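Aminomethyltransferase (Bartonella henselae, PDB 3GIR) is an aminomethyltransferase with a folate-binding domain and a C-terminal barrel domain. Local coordinates at residues Asp128-Thr133 with Gln150-Glu155. Sequence-based numbering, arbitrary orientation.
Sequences DDLILT and QADFAE
Asp128 swings its CG anti to the backbone N (chi1 -154°), while Asp152 sets its CG beside its own backbone N and opposite the carbonyl carbon (chi1 -68°); the two side chains therefore reach toward each other from strand and helix and meet at about a right angle. Their carboxylate planes are 36° apart, and Asp128 OD2 comes within 2.4 Å of Asp152 OD2, a very short approach of two acid oxygens. The short side chain of aspartate suits the narrow gap between strand and helix, where the CA atoms of Asp128 and Asp152 are 7.2 Å apart. Asp128 OD2 also accepts a hydrogen bond from the backbone N of Asn145, so the oxygen that approaches Asp152 is also held by a backbone N-H. The other oxygen of the helix residue, Asp152 OD1, lies 3.2 Å from Asp128 CB, alongside the stem of the strand aspartate. Leu130, two residues on and on the same side of the strand, brings CD2 to 3.6 Å from Asp152 OD2; its branched side chain suits a buried place, lining the acid pair with hydrocarbon and also touching Leu102 and Leu119. Ala144 of strand 139-144, a small residue, is touched by the side chains of both Asp128 and Asp152. The contact thus joins helix 149-159 to the antiparallel sheet containing strand 126-136, a helix-on-sheet layer within the folate-binding domain of the aminomethyltransferase family.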
loop_
_atom_site.group_PDB
_atom_site.type_symbol
_atom_site.label_atom_id
_atom_site.label_comp_id
_atom_site.label_asym_id
_atom_site.label_seq_id
_atom_site.Cartn_x
_atom_site.Cartn_y
_atom_site.Cartn_z
ATOM N N ASP A 128 -6.203 -6.073 7.215
ATOM C CA ASP A 128 -5.610 -5.667 5.930
ATOM C C ASP A 128 -5.976 -4.243 5.670
ATOM O O ASP A 128 -7.042 -3.776 6.071
ATOM C CB ASP A 128 -6.059 -6.541 4.749
ATOM C CG ASP A 128 -5.023 -6.562 3.586
ATOM O OD1 ASP A 128 -3.914 -6.020 3.823
ATOM O OD2 ASP A 128 -5.417 -6.974 2.452
ATOM N N ASP A 129 -5.098 -3.537 4.981
ATOM C CA ASP A 129 -5.495 -2.230 4.439
ATOM C C ASP A 129 -5.873 -2.413 2.980
ATOM O O ASP A 129 -5.419 -3.384 2.335
ATOM C CB ASP A 129 -4.495 -1.105 4.702
ATOM C CG ASP A 129 -3.152 -1.294 4.178
ATOM O OD1 ASP A 129 -2.703 -2.404 3.766
ATOM O OD2 ASP A 129 -2.441 -0.209 4.225
ATOM N N LEU A 130 -6.795 -1.560 2.516
ATOM C CA LEU A 130 -7.478 -1.847 1.238
ATOM C C LEU A 130 -7.735 -0.527 0.557
ATOM O O LEU A 130 -7.833 0.464 1.227
ATOM C CB LEU A 130 -8.852 -2.532 1.571
ATOM C CG LEU A 130 -8.970 -3.842 2.322
ATOM C CD1 LEU A 130 -10.381 -4.238 2.838
ATOM C CD2 LEU A 130 -8.449 -4.996 1.447
ATOM N N ILE A 131 -7.962 -0.523 -0.761
ATOM C CA ILE A 131 -8.522 0.596 -1.457
ATOM C C ILE A 131 -9.855 0.145 -2.030
ATOM O O ILE A 131 -9.962 -0.905 -2.724
ATOM C CB ILE A 131 -7.662 1.133 -2.623
ATOM C CG1 ILE A 131 -6.216 1.338 -2.178
ATOM C CG2 ILE A 131 -8.324 2.331 -3.267
ATOM C CD1 ILE A 131 -6.099 2.415 -1.142
ATOM N N LEU A 132 -10.889 0.946 -1.705
ATOM C CA LEU A 132 -12.277 0.728 -2.156
ATOM C C LEU A 132 -12.620 1.786 -3.213
ATOM O O LEU A 132 -12.424 2.978 -2.958
ATOM C CB LEU A 132 -13.210 0.883 -0.966
ATOM C CG LEU A 132 -14.734 0.840 -1.268
ATOM C CD1 LEU A 132 -15.213 -0.508 -1.748
ATOM C CD2 LEU A 132 -15.538 1.262 -0.081
ATOM N N THR A 133 -13.130 1.357 -4.367
ATOM C CA THR A 133 -13.548 2.271 -5.464
ATOM C C THR A 133 -14.944 1.959 -5.851
ATOM O O THR A 133 -15.298 0.793 -5.949
ATOM C CB THR A 133 -12.635 2.063 -6.698
ATOM O OG1 THR A 133 -11.280 2.311 -6.292
ATOM C CG2 THR A 133 -12.984 3.081 -7.803
ATOM N N GLN A 150 -6.538 -14.185 0.416
ATOM C CA GLN A 150 -7.415 -15.318 0.732
ATOM C C GLN A 150 -8.189 -15.093 2.013
ATOM O O GLN A 150 -9.405 -15.300 2.015
ATOM C CB GLN A 150 -6.612 -16.601 0.803
ATOM C CG GLN A 150 -7.412 -17.868 0.928
ATOM C CD GLN A 150 -6.489 -19.149 0.840
ATOM O OE1 GLN A 150 -5.487 -19.274 1.577
ATOM N NE2 GLN A 150 -6.838 -20.076 -0.058
ATOM N N ALA A 151 -7.515 -14.687 3.081
ATOM C CA ALA A 151 -8.191 -14.341 4.373
ATOM C C ALA A 151 -9.157 -13.194 4.259
ATOM O O ALA A 151 -10.235 -13.258 4.849
ATOM C CB ALA A 151 -7.168 -13.965 5.454
ATOM N N ASP A 152 -8.808 -12.144 3.515
ATOM C CA ASP A 152 -9.709 -10.998 3.314
ATOM C C ASP A 152 -10.968 -11.495 2.617
ATOM O O ASP A 152 -12.056 -11.141 3.032
ATOM C CB ASP A 152 -9.138 -9.893 2.424
ATOM C CG ASP A 152 -7.997 -9.146 3.019
ATOM O OD1 ASP A 152 -7.667 -9.295 4.211
ATOM O OD2 ASP A 152 -7.380 -8.355 2.208
ATOM N N PHE A 153 -10.841 -12.258 1.535
ATOM C CA PHE A 153 -11.993 -12.772 0.821
ATOM C C PHE A 153 -12.887 -13.615 1.750
ATOM O O PHE A 153 -14.097 -13.396 1.808
ATOM C CB PHE A 153 -11.601 -13.579 -0.390
ATOM C CG PHE A 153 -12.805 -14.105 -1.169
ATOM C CD1 PHE A 153 -13.500 -13.269 -2.043
ATOM C CD2 PHE A 153 -13.227 -15.379 -0.979
ATOM C CE1 PHE A 153 -14.600 -13.771 -2.734
ATOM C CE2 PHE A 153 -14.339 -15.858 -1.659
ATOM C CZ PHE A 153 -14.981 -15.054 -2.520
ATOM N N ALA A 154 -12.287 -14.489 2.547
ATOM C CA ALA A 154 -13.100 -15.340 3.436
ATOM C C ALA A 154 -13.869 -14.503 4.466
ATOM O O ALA A 154 -15.049 -14.753 4.718
ATOM C CB ALA A 154 -12.229 -16.375 4.074
ATOM N N GLU A 155 -13.216 -13.492 5.006
ATOM C CA GLU A 155 -13.829 -12.651 5.995
ATOM C C GLU A 155 -14.907 -11.742 5.398
ATOM O O GLU A 155 -16.006 -11.566 5.992
ATOM C CB GLU A 155 -12.787 -11.859 6.777
ATOM C CG GLU A 155 -13.412 -10.953 7.846
ATOM C CD GLU A 155 -14.122 -11.738 8.999
ATOM O OE1 GLU A 155 -13.729 -12.910 9.266
ATOM O OE2 GLU A 155 -15.093 -11.137 9.551
#